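Local coordinates for protein glycerol kinase, putative (Plasmodium falciparum, PDB 2W40) that probably transfers phosphate from ATP to glycerol, making sn-glycerol 3-phosphate, as a member of the FGGY family of sugar kinases, at residues R85-I90 and I103-T108; T136-F141 and A187-L192; H47-I52 and G96-N101; K142-I147 and K206-T211. All blocks are in the same frame, centred on the assembly; numbering follows the deposited sequence.

Contact 1: R85-I90 and I103-T108; sequences RETVII and IVWLDT. With EDO (1,2-ethanediol), chain B.
Part of the glycerol site in the N-terminal FGGY region is built where Thr87 and Val88, leading into strand 88-92, meet Ile103 to Trp105. Val88 and Ile103 form a single antiparallel, hydrogen-bonded pair: Val88 N gives to Ile103 O and Ile103 N gives to Val88 O, each at 3.0 Å. Ile103 O also receives a CA-H...O contact from Thr87 CA, 3.3 Å. Beyond it the Thr87 side chain takes over, OG1 accepting from Trp105 N at 3.1 Å with a moderately bent N-H...O angle of 145°. That hydroxyl is also bonded to Gln84 OE1 and sits at the edge of the indole, 3.5 Å from Trp105 CD1.

Trp105 is the second residue of a type I turn that runs from Val104 to Asp107. Its CG falls between the backbone N and carbonyl carbon (chi1 63°), which turns the ring toward Arg85 O and the Glu86 carboxylate, met obliquely, while Leu106 CG rests on one ring face. Trp105 CB lies 3.5 Å from Arg85 O and equally far from Glu86 OE1; carboxylate and indole planes are inclined by 63°. Glu86 OE1 binds glycerol O3, Arg85 N binds glycerol O2, and Glu86 OE2 is held by a salt bridge to Arg189. Trp105 NE1 bonds Thr13 OG1, and the indole side chain comes within about 4 Å of that of Thr270, an ADP-site residue. A short antiparallel bridge followed by a tryptophan beside the glycerol-binding Arg85 backbone and Glu86 carboxylate is consistent with the polyol site of a glycerol kinase.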
# COMPACT_ATOMS: atom_id res chain seq x y z
N ARG C 85 -11.48 -16.58 20.45
CA ARG C 85 -11.08 -16.39 21.82
C ARG C 85 -10.89 -14.85 22.10
O ARG C 85 -10.90 -14.07 21.14
CB ARG C 85 -9.83 -17.17 22.08
CG ARG C 85 -9.99 -18.69 21.84
CD ARG C 85 -8.64 -19.50 21.87
NE ARG C 85 -7.78 -18.93 20.87
CZ ARG C 85 -6.46 -19.13 20.80
NH1 ARG C 85 -5.88 -20.01 21.60
NH2 ARG C 85 -5.72 -18.39 19.98
N GLU C 86 -10.67 -14.50 23.38
CA GLU C 86 -10.28 -13.18 23.89
C GLU C 86 -11.38 -12.11 23.77
O GLU C 86 -11.54 -11.29 24.62
CB GLU C 86 -8.99 -12.67 23.30
CG GLU C 86 -7.74 -13.52 23.57
CD GLU C 86 -7.45 -14.58 22.50
OE1 GLU C 86 -8.00 -14.48 21.38
OE2 GLU C 86 -6.65 -15.51 22.77
N THR C 87 -12.08 -12.14 22.66
CA THR C 87 -13.20 -11.24 22.40
C THR C 87 -14.10 -11.30 23.64
O THR C 87 -14.40 -12.37 24.16
CB THR C 87 -13.95 -11.73 21.17
OG1 THR C 87 -13.06 -11.61 20.05
CG2 THR C 87 -15.25 -10.89 20.94
N VAL C 88 -14.53 -10.11 24.08
CA VAL C 88 -15.21 -9.99 25.40
C VAL C 88 -16.48 -9.12 25.24
O VAL C 88 -16.50 -8.09 24.53
CB VAL C 88 -14.27 -9.55 26.56
CG1 VAL C 88 -13.77 -8.14 26.28
CG2 VAL C 88 -14.95 -9.68 27.92
N ILE C 89 -17.49 -9.58 25.96
CA ILE C 89 -18.81 -8.86 26.07
C ILE C 89 -19.11 -8.80 27.59
O ILE C 89 -18.90 -9.75 28.34
CB ILE C 89 -19.97 -9.55 25.32
CG1 ILE C 89 -19.63 -9.78 23.84
CG2 ILE C 89 -21.31 -8.75 25.41
CD1 ILE C 89 -20.37 -11.06 23.42
N ILE C 90 -19.63 -7.65 28.00
CA ILE C 90 -20.14 -7.45 29.37
C ILE C 90 -21.66 -7.15 29.17
O ILE C 90 -22.08 -6.25 28.38
CB ILE C 90 -19.43 -6.34 30.17
CG1 ILE C 90 -17.92 -6.61 30.18
CG2 ILE C 90 -19.98 -6.19 31.62
CD1 ILE C 90 -17.04 -5.58 30.93
N ILE C 103 -15.75 -6.34 22.16
CA ILE C 103 -14.47 -5.85 21.77
C ILE C 103 -13.60 -7.06 21.42
O ILE C 103 -13.39 -7.97 22.24
CB ILE C 103 -13.77 -5.01 22.86
CG1 ILE C 103 -14.65 -3.76 23.21
CG2 ILE C 103 -12.41 -4.52 22.32
CD1 ILE C 103 -14.12 -2.89 24.34
N VAL C 104 -13.22 -7.09 20.13
CA VAL C 104 -12.65 -8.30 19.50
C VAL C 104 -11.20 -8.43 19.92
O VAL C 104 -10.49 -7.42 20.28
CB VAL C 104 -12.88 -8.27 17.95
CG1 VAL C 104 -12.42 -9.50 17.23
CG2 VAL C 104 -14.39 -8.12 17.65
N TRP C 105 -10.70 -9.65 19.80
CA TRP C 105 -9.26 -9.95 20.08
C TRP C 105 -8.32 -9.00 19.31
O TRP C 105 -7.24 -8.76 19.73
CB TRP C 105 -9.01 -11.45 19.88
CG TRP C 105 -9.22 -11.96 18.50
CD1 TRP C 105 -10.37 -12.48 18.01
CD2 TRP C 105 -8.22 -12.10 17.46
NE1 TRP C 105 -10.17 -12.94 16.71
CE2 TRP C 105 -8.87 -12.72 16.34
CE3 TRP C 105 -6.83 -11.88 17.38
CZ2 TRP C 105 -8.16 -13.00 15.12
CZ3 TRP C 105 -6.15 -12.19 16.23
CH2 TRP C 105 -6.82 -12.74 15.11
N LEU C 106 -8.67 -8.71 18.08
CA LEU C 106 -7.91 -7.83 17.16
C LEU C 106 -7.90 -6.32 17.53
O LEU C 106 -7.09 -5.56 16.97
CB LEU C 106 -8.43 -7.98 15.73
CG LEU C 106 -7.98 -9.22 14.95
CD1 LEU C 106 -8.86 -9.40 13.65
CD2 LEU C 106 -6.41 -9.15 14.64
N ASP C 107 -8.75 -5.93 18.48
CA ASP C 107 -8.82 -4.53 18.90
C ASP C 107 -7.51 -4.19 19.61
O ASP C 107 -7.01 -4.94 20.40
CB ASP C 107 -10.02 -4.35 19.87
CG ASP C 107 -10.29 -2.91 20.26
OD1 ASP C 107 -11.23 -2.28 19.69
OD2 ASP C 107 -9.52 -2.45 21.12
N THR C 108 -7.04 -2.98 19.36
CA THR C 108 -5.82 -2.51 20.01
C THR C 108 -5.91 -1.14 20.68
O THR C 108 -4.87 -0.48 20.93
CB THR C 108 -4.67 -2.44 18.95
OG1 THR C 108 -5.04 -1.62 17.83
CG2 THR C 108 -4.25 -3.82 18.49
C1 EDO B . -9.00 -1.70 14.00
O1 EDO B . -8.53 -0.40 13.25
C2 EDO B . -8.14 -2.98 14.44
O2 EDO B . -7.33 -3.28 15.67

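Contact 2: T136-F141 and A187-L192; sequences TYFSAF and ASRTLL
Phe138 presents one ring face to Arg189, whose backbone and bent side chain both lie on that side, while Tyr137 CE2 lies at the ring's edge, in its plane. Arg189 O stands 3.2 Å from Phe138 CG, and Arg189 CA makes a CH-pi contact 3.9 Å from the ring centroid, 20° off the normal. Bends at chi2 and chi3 curl the arginine back over the ring rim, bringing NE to 3.6 Å from Phe138 CZ. Phe138 CZ thus covers one face of the guanidinium, the two planes being 40° apart. Tyr137 meets that guanidinium at its edge, nearly perpendicular at 88°, where Arg189 NH2 makes a weak bond of 3.1 Å to Tyr137 OH.

The stronger partners of Arg189 are Glu86 and Glu308, which form salt bridges with NE and NH1. Tyr137 OH, bonded to glycerol O3, is first shell; Arg189, held by Glu86, stands in the second shell of the substrate pocket in this FGGY kinase. Arg189 is the third residue of a type I turn, 187-190. Thr190 OG1 accepts from Leu192 N at 3.0 Å, an ST turn, and gives its own proton to Ala187 O at 2.7 Å.

Ser139 N reaches Arg189 O in a weak bond at the entry to helix 140-149. Further along, Ala140 CB packs against Leu191 CB at 3.5 Å and also touches Leu192 CD2, while Leu191 CD1 lies at the edge of the Phe141 ring.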
# COMPACT_ATOMS: atom_id res chain seq x y z
N THR C 136 -2.30 -6.33 24.28
CA THR C 136 -3.55 -5.75 23.80
C THR C 136 -4.57 -6.79 23.38
O THR C 136 -5.70 -6.43 22.96
CB THR C 136 -3.36 -4.79 22.61
OG1 THR C 136 -2.81 -5.56 21.56
CG2 THR C 136 -2.36 -3.64 22.96
N TYR C 137 -4.15 -8.06 23.47
CA TYR C 137 -4.76 -9.23 22.77
C TYR C 137 -5.79 -9.94 23.71
O TYR C 137 -6.94 -10.23 23.29
CB TYR C 137 -3.59 -10.16 22.42
CG TYR C 137 -3.92 -11.50 21.81
CD1 TYR C 137 -5.05 -11.70 20.99
CD2 TYR C 137 -3.04 -12.51 21.97
CE1 TYR C 137 -5.27 -13.01 20.39
CE2 TYR C 137 -3.29 -13.76 21.44
CZ TYR C 137 -4.36 -13.99 20.61
OH TYR C 137 -4.53 -15.27 20.08
N PHE C 138 -5.35 -10.26 24.95
CA PHE C 138 -6.20 -10.90 25.97
C PHE C 138 -7.35 -10.05 26.45
O PHE C 138 -7.39 -8.91 26.15
CB PHE C 138 -5.36 -11.49 27.05
CG PHE C 138 -4.70 -12.82 26.70
CD1 PHE C 138 -4.48 -13.20 25.38
CD2 PHE C 138 -4.42 -13.72 27.71
CE1 PHE C 138 -3.91 -14.47 25.10
CE2 PHE C 138 -3.83 -14.97 27.45
CZ PHE C 138 -3.53 -15.30 26.13
N SER C 139 -8.31 -10.64 27.15
CA SER C 139 -9.57 -9.92 27.45
C SER C 139 -9.35 -8.78 28.46
O SER C 139 -10.09 -7.77 28.41
CB SER C 139 -10.62 -10.86 28.03
OG SER C 139 -10.85 -11.94 27.17
N ALA C 140 -8.41 -8.99 29.39
CA ALA C 140 -8.39 -8.18 30.66
C ALA C 140 -8.30 -6.66 30.37
O ALA C 140 -9.04 -5.89 31.00
CB ALA C 140 -7.22 -8.56 31.54
N PHE C 141 -7.42 -6.25 29.48
CA PHE C 141 -7.32 -4.76 29.27
C PHE C 141 -8.51 -4.17 28.58
O PHE C 141 -8.84 -3.01 28.80
CB PHE C 141 -6.05 -4.35 28.52
CG PHE C 141 -4.81 -4.33 29.39
CD1 PHE C 141 -4.48 -3.17 30.07
CD2 PHE C 141 -4.01 -5.43 29.54
CE1 PHE C 141 -3.38 -3.08 30.91
CE2 PHE C 141 -2.89 -5.35 30.38
CZ PHE C 141 -2.58 -4.15 31.06
N ALA C 187 -10.94 -19.51 29.50
CA ALA C 187 -10.56 -18.78 30.72
C ALA C 187 -9.07 -18.41 30.67
O ALA C 187 -8.66 -17.37 31.24
CB ALA C 187 -10.90 -19.52 32.01
N SER C 188 -8.24 -19.24 30.04
CA SER C 188 -6.78 -19.02 30.00
C SER C 188 -6.37 -17.83 29.06
O SER C 188 -5.20 -17.45 29.03
CB SER C 188 -6.09 -20.30 29.57
OG SER C 188 -6.12 -20.49 28.17
N ARG C 189 -7.41 -17.30 28.33
CA ARG C 189 -7.22 -16.27 27.33
C ARG C 189 -7.63 -14.88 27.84
O ARG C 189 -7.74 -13.90 27.09
CB ARG C 189 -7.98 -16.59 26.07
CG ARG C 189 -7.71 -17.99 25.58
CD ARG C 189 -6.25 -18.31 25.38
NE ARG C 189 -5.65 -17.52 24.29
CZ ARG C 189 -4.55 -17.79 23.60
NH1 ARG C 189 -3.76 -18.82 23.94
NH2 ARG C 189 -4.21 -17.05 22.56
N THR C 190 -7.91 -14.85 29.12
CA THR C 190 -8.52 -13.63 29.72
C THR C 190 -7.50 -12.71 30.46
O THR C 190 -7.83 -11.49 30.66
CB THR C 190 -9.63 -14.04 30.75
OG1 THR C 190 -9.01 -14.73 31.84
CG2 THR C 190 -10.85 -14.78 30.14
N LEU C 191 -6.36 -13.27 30.88
CA LEU C 191 -5.35 -12.60 31.72
C LEU C 191 -5.82 -12.55 33.20
O LEU C 191 -5.24 -11.84 34.01
CB LEU C 191 -4.95 -11.24 31.19
CG LEU C 191 -3.55 -11.06 30.64
CD1 LEU C 191 -3.33 -9.73 29.83
CD2 LEU C 191 -2.64 -11.18 31.75
N LEU C 192 -6.95 -13.27 33.49
CA LEU C 192 -7.55 -13.33 34.83
C LEU C 192 -7.43 -14.68 35.55
O LEU C 192 -7.78 -14.76 36.74
CB LEU C 192 -9.01 -12.91 34.84
CG LEU C 192 -9.29 -11.60 34.17
CD1 LEU C 192 -10.82 -11.48 34.12
CD2 LEU C 192 -8.59 -10.45 34.92

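Contact 3: H47-I52 and G96-N101; sequences HDPIEI and GKPLYN. With EDO (1,2-ethanediol), chain D.
Pro49, the first residue of helix 49-70, can be followed round its ring against Pro98 and Asn101. Its CB turns to Ile89 of strand 88-92. CG comes next and meets the second proline, 4.0 Å from Pro98 CG and 4.1 Å from Pro98 CB; the two rings lie alongside each other, running in opposite senses. CD, next to the backbone nitrogen, faces the chain of the other segment, 4.1 Å from Asn101 CA. Ile50 covers the outer flank of Pro98 and crosses it nearly at right angles, with CG1 4.2 Å from Pro98 CG and CD1 4.0 Å from Pro98 CD. On the inner side His47 O lies 3.4 Å from Asn101 CB, close to the point where His47 is hydrogen-bonded through its backbone to Ala102.

The helix start is fixed by Asp48. With CG anti to the backbone N (chi1 180°), its carboxylate folds over the first turn, and OD1 accepts from two amides that approach the same face of its plane: Ile50 N at 2.9 Å, on the anti side, and Glu51 N from almost directly above. Next to Asn101, Tyr100 OH receives a hydrogen bond from an ethanediol O1 lying at the ring edge, and is also bonded to Glu46 and Arg109. Pro49 and Pro98 join helix 49-70 to the loop between strands 88-92 and 102-103; on the helix side, aspartate at the N-cap followed by proline in the first turn is a familiar helix N-terminus.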
# COMPACT_ATOMS: atom_id res chain seq x y z
N HIS C 47 -17.62 -6.33 17.41
CA HIS C 47 -18.74 -7.11 16.81
C HIS C 47 -20.03 -6.72 17.57
O HIS C 47 -20.02 -6.45 18.76
CB HIS C 47 -18.53 -8.60 17.00
CG HIS C 47 -17.35 -9.18 16.23
ND1 HIS C 47 -16.67 -10.30 16.67
CD2 HIS C 47 -16.76 -8.82 15.06
CE1 HIS C 47 -15.69 -10.58 15.83
NE2 HIS C 47 -15.72 -9.70 14.83
N ASP C 48 -21.17 -6.85 16.91
CA ASP C 48 -22.49 -6.71 17.50
C ASP C 48 -22.90 -8.07 18.07
O ASP C 48 -23.08 -9.00 17.32
CB ASP C 48 -23.49 -6.34 16.38
CG ASP C 48 -24.89 -6.17 16.87
OD1 ASP C 48 -25.19 -6.68 17.99
OD2 ASP C 48 -25.72 -5.55 16.09
N PRO C 49 -22.99 -8.20 19.39
CA PRO C 49 -23.31 -9.54 19.96
C PRO C 49 -24.69 -10.09 19.64
O PRO C 49 -24.86 -11.31 19.70
CB PRO C 49 -23.17 -9.33 21.50
CG PRO C 49 -22.73 -8.05 21.66
CD PRO C 49 -22.85 -7.23 20.48
N ILE C 50 -25.66 -9.20 19.40
CA ILE C 50 -26.98 -9.59 19.07
C ILE C 50 -27.01 -10.06 17.62
O ILE C 50 -27.65 -11.10 17.30
CB ILE C 50 -27.97 -8.45 19.41
CG1 ILE C 50 -27.96 -8.27 20.94
CG2 ILE C 50 -29.36 -8.77 18.83
CD1 ILE C 50 -28.68 -7.04 21.36
N GLU C 51 -26.24 -9.42 16.75
CA GLU C 51 -26.14 -9.90 15.35
C GLU C 51 -25.59 -11.30 15.36
O GLU C 51 -26.07 -12.14 14.59
CB GLU C 51 -25.29 -8.99 14.52
CG GLU C 51 -25.15 -9.33 13.06
CD GLU C 51 -24.14 -8.50 12.29
OE1 GLU C 51 -23.38 -7.68 12.88
OE2 GLU C 51 -24.06 -8.75 11.06
N ILE C 52 -24.53 -11.56 16.11
CA ILE C 52 -24.04 -12.90 16.17
C ILE C 52 -25.14 -13.91 16.61
O ILE C 52 -25.22 -15.01 16.03
CB ILE C 52 -22.79 -12.95 17.11
CG1 ILE C 52 -21.63 -12.22 16.40
CG2 ILE C 52 -22.42 -14.47 17.46
CD1 ILE C 52 -20.41 -12.04 17.29
N GLY C 96 -30.03 -10.05 29.95
CA GLY C 96 -29.15 -10.45 28.90
C GLY C 96 -28.68 -9.36 27.93
O GLY C 96 -27.94 -9.67 26.98
N LYS C 97 -29.09 -8.11 28.16
CA LYS C 97 -28.74 -6.97 27.31
C LYS C 97 -27.25 -6.63 27.39
O LYS C 97 -26.75 -6.41 28.49
CB LYS C 97 -29.48 -5.74 27.78
CG LYS C 97 -29.54 -4.66 26.72
CD LYS C 97 -30.35 -3.32 27.18
N PRO C 98 -26.54 -6.59 26.28
CA PRO C 98 -25.15 -6.15 26.26
C PRO C 98 -25.04 -4.71 26.70
O PRO C 98 -25.87 -3.90 26.31
CB PRO C 98 -24.73 -6.28 24.78
CG PRO C 98 -25.63 -7.24 24.25
CD PRO C 98 -26.95 -7.09 24.95
N LEU C 99 -24.00 -4.42 27.47
CA LEU C 99 -23.80 -3.06 27.92
C LEU C 99 -22.91 -2.30 26.94
O LEU C 99 -22.73 -1.09 27.08
CB LEU C 99 -23.25 -3.09 29.35
CG LEU C 99 -24.17 -3.70 30.42
CD1 LEU C 99 -23.36 -3.82 31.64
CD2 LEU C 99 -25.31 -2.80 30.76
N TYR C 100 -22.26 -3.03 26.01
CA TYR C 100 -21.43 -2.50 24.99
C TYR C 100 -21.26 -3.57 23.94
O TYR C 100 -21.53 -4.70 24.21
CB TYR C 100 -20.07 -2.11 25.59
CG TYR C 100 -19.23 -1.24 24.63
CD1 TYR C 100 -19.44 0.11 24.56
CD2 TYR C 100 -18.19 -1.78 23.83
CE1 TYR C 100 -18.70 0.90 23.63
CE2 TYR C 100 -17.43 -1.03 23.00
CZ TYR C 100 -17.66 0.33 22.88
OH TYR C 100 -16.97 1.18 22.03
N ASN C 101 -20.80 -3.20 22.74
CA ASN C 101 -20.43 -4.21 21.73
C ASN C 101 -19.40 -5.19 22.26
O ASN C 101 -18.67 -4.91 23.19
CB ASN C 101 -19.87 -3.57 20.47
CG ASN C 101 -20.95 -3.05 19.47
OD1 ASN C 101 -20.63 -2.17 18.61
ND2 ASN C 101 -22.15 -3.47 19.59
C1 EDO D . -18.98 3.46 21.05
O1 EDO D . -17.80 3.69 22.01
C2 EDO D . -19.13 2.47 19.82
O2 EDO D . -19.51 1.02 20.05

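Contact 4: K142-I147 and K206-T211; sequences KILWLI and KIFNIT
Ile147 CD1 slots in beside the backbone that leaves helix 202-207, 3.5 Å from both Phe208 O and Asn209 O. Its CG2 branch rests 4.0 Å from Asn209 CB. One turn earlier Leu144, with CG anti to the backbone N (chi1 -179°), sends CD1 to within 3.7 Å of Phe208 O, while Leu144 CB meets the edge of the Phe208 ring, 4.1 Å from Phe208 CD1. Ile143 completes the row, its side chain crossing that of Ile210 almost at a right angle, Ile143 CG2 4.1 Å from Ile210 CD1.

The backbone met by these side chains is set by a Schellman motif. Asn209 takes positive phi as the C-prime residue, its N bonding Lys206 O at 3.1 Å, and Ile210 N closes the motif on the carbonyl of the residue before Lys206. That reversal brings Ile210 back toward helix 140-149. Ile207 CG2 lies over the centre of one Phe208 face, and Phe141 stacks edge-to-face with the same ring.

Around this apolar seam, Phe117 of helix 111-118 touches Leu144, Ile157 of helix 151-158 covers Ile147, and Val88 of strand 88-92 backs Ile143.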
# COMPACT_ATOMS: atom_id res chain seq x y z
N LYS C 142 -9.20 -4.99 27.79
CA LYS C 142 -10.52 -4.58 27.22
C LYS C 142 -11.59 -4.41 28.30
O LYS C 142 -12.39 -3.46 28.26
CB LYS C 142 -10.88 -5.59 26.16
CG LYS C 142 -9.86 -5.35 25.08
CD LYS C 142 -9.07 -6.53 24.83
CE LYS C 142 -9.45 -7.28 23.64
NZ LYS C 142 -8.42 -7.12 22.63
N ILE C 143 -11.58 -5.30 29.27
CA ILE C 143 -12.54 -5.21 30.32
C ILE C 143 -12.22 -3.90 31.09
O ILE C 143 -13.12 -3.15 31.47
CB ILE C 143 -12.38 -6.41 31.25
CG1 ILE C 143 -12.85 -7.75 30.53
CG2 ILE C 143 -13.17 -6.21 32.56
CD1 ILE C 143 -12.31 -9.12 31.21
N LEU C 144 -10.92 -3.71 31.42
CA LEU C 144 -10.48 -2.51 32.10
C LEU C 144 -10.90 -1.24 31.36
O LEU C 144 -11.45 -0.27 31.94
CB LEU C 144 -9.01 -2.52 32.34
CG LEU C 144 -8.41 -1.27 33.08
CD1 LEU C 144 -9.03 -1.04 34.45
CD2 LEU C 144 -6.86 -1.45 33.15
N TRP C 145 -10.69 -1.19 30.08
CA TRP C 145 -11.10 -0.07 29.30
C TRP C 145 -12.59 0.20 29.44
O TRP C 145 -13.03 1.36 29.61
CB TRP C 145 -10.78 -0.30 27.83
CG TRP C 145 -11.02 0.90 26.97
CD1 TRP C 145 -10.10 1.88 26.65
CD2 TRP C 145 -12.23 1.28 26.32
NE1 TRP C 145 -10.69 2.79 25.82
CE2 TRP C 145 -11.99 2.48 25.65
CE3 TRP C 145 -13.51 0.73 26.28
CZ2 TRP C 145 -12.96 3.11 24.88
CZ3 TRP C 145 -14.48 1.36 25.52
CH2 TRP C 145 -14.19 2.57 24.88
N LEU C 146 -13.41 -0.84 29.35
CA LEU C 146 -14.89 -0.73 29.50
C LEU C 146 -15.27 -0.12 30.86
O LEU C 146 -16.10 0.78 30.94
CB LEU C 146 -15.59 -2.07 29.24
CG LEU C 146 -15.59 -2.44 27.77
CD1 LEU C 146 -15.94 -3.97 27.67
CD2 LEU C 146 -16.54 -1.53 27.01
N ILE C 147 -14.66 -0.59 31.92
CA ILE C 147 -14.89 -0.12 33.29
C ILE C 147 -14.47 1.34 33.42
O ILE C 147 -15.23 2.14 33.95
CB ILE C 147 -14.04 -0.97 34.27
CG1 ILE C 147 -14.62 -2.39 34.45
CG2 ILE C 147 -13.95 -0.41 35.70
CD1 ILE C 147 -13.65 -3.32 35.22
N LYS C 206 -8.02 -7.72 40.75
CA LYS C 206 -7.76 -6.41 41.40
C LYS C 206 -7.04 -5.47 40.49
O LYS C 206 -7.44 -4.30 40.33
CB LYS C 206 -7.01 -6.58 42.76
CG LYS C 206 -6.71 -5.29 43.45
CD LYS C 206 -5.84 -5.49 44.75
CE LYS C 206 -5.65 -4.16 45.58
NZ LYS C 206 -6.98 -3.46 45.79
N ILE C 207 -6.05 -5.99 39.76
CA ILE C 207 -5.33 -5.16 38.83
C ILE C 207 -6.29 -4.58 37.82
O ILE C 207 -6.23 -3.38 37.53
CB ILE C 207 -4.21 -6.01 38.07
CG1 ILE C 207 -3.07 -6.43 39.03
CG2 ILE C 207 -3.66 -5.25 36.86
CD1 ILE C 207 -2.04 -7.48 38.37
N PHE C 208 -7.23 -5.42 37.34
CA PHE C 208 -8.08 -5.01 36.27
C PHE C 208 -9.40 -4.36 36.70
O PHE C 208 -10.31 -4.18 35.90
CB PHE C 208 -8.24 -6.15 35.29
CG PHE C 208 -6.96 -6.41 34.51
CD1 PHE C 208 -6.50 -5.49 33.58
CD2 PHE C 208 -6.19 -7.57 34.75
CE1 PHE C 208 -5.28 -5.68 32.91
CE2 PHE C 208 -4.99 -7.77 34.08
CZ PHE C 208 -4.54 -6.85 33.16
N ASN C 209 -9.50 -4.06 37.99
CA ASN C 209 -10.67 -3.36 38.62
C ASN C 209 -11.95 -4.14 38.61
O ASN C 209 -13.12 -3.59 38.65
CB ASN C 209 -10.95 -2.03 37.87
CG ASN C 209 -9.87 -0.98 37.97
OD1 ASN C 209 -8.66 -1.21 38.19
ND2 ASN C 209 -10.32 0.22 37.74
N ILE C 210 -11.80 -5.46 38.61
CA ILE C 210 -12.93 -6.37 38.70
C ILE C 210 -13.15 -6.59 40.18
O ILE C 210 -12.53 -7.49 40.75
CB ILE C 210 -12.72 -7.69 37.96
CG1 ILE C 210 -12.50 -7.39 36.46
CG2 ILE C 210 -13.86 -8.65 38.26
CD1 ILE C 210 -11.93 -8.50 35.69
N THR C 211 -14.00 -5.75 40.79
CA THR C 211 -14.13 -5.70 42.25
C THR C 211 -15.03 -6.76 42.82
O THR C 211 -15.05 -6.97 44.05
CB THR C 211 -14.74 -4.33 42.68
OG1 THR C 211 -15.99 -4.20 42.00
CG2 THR C 211 -13.86 -3.16 42.30

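All four contacts lie in the N-terminal FGGY region. Contact 1 is central: its centre is about 9, 12 and 14 Å from those of contacts 2, 3 and 4, and it touches each. The Glu86-Arg189 salt bridge joins it to contact 2, Ile90 and Leu99 to contact 3, and Val104 with Lys142 to contact 4. Contacts 2 and 4, centres about 11 Å apart, share helix 140-149; the loop leading into it carries the glycerol-bonding tyrosine, and its later turns pack on the end of helix 202-207. Along the chain, contacts 1 and 3 interleave, as do contacts 2 and 4. Contact 1 thus connects the glycerol site it shares with contact 2 to the outlying contacts 3 and 4.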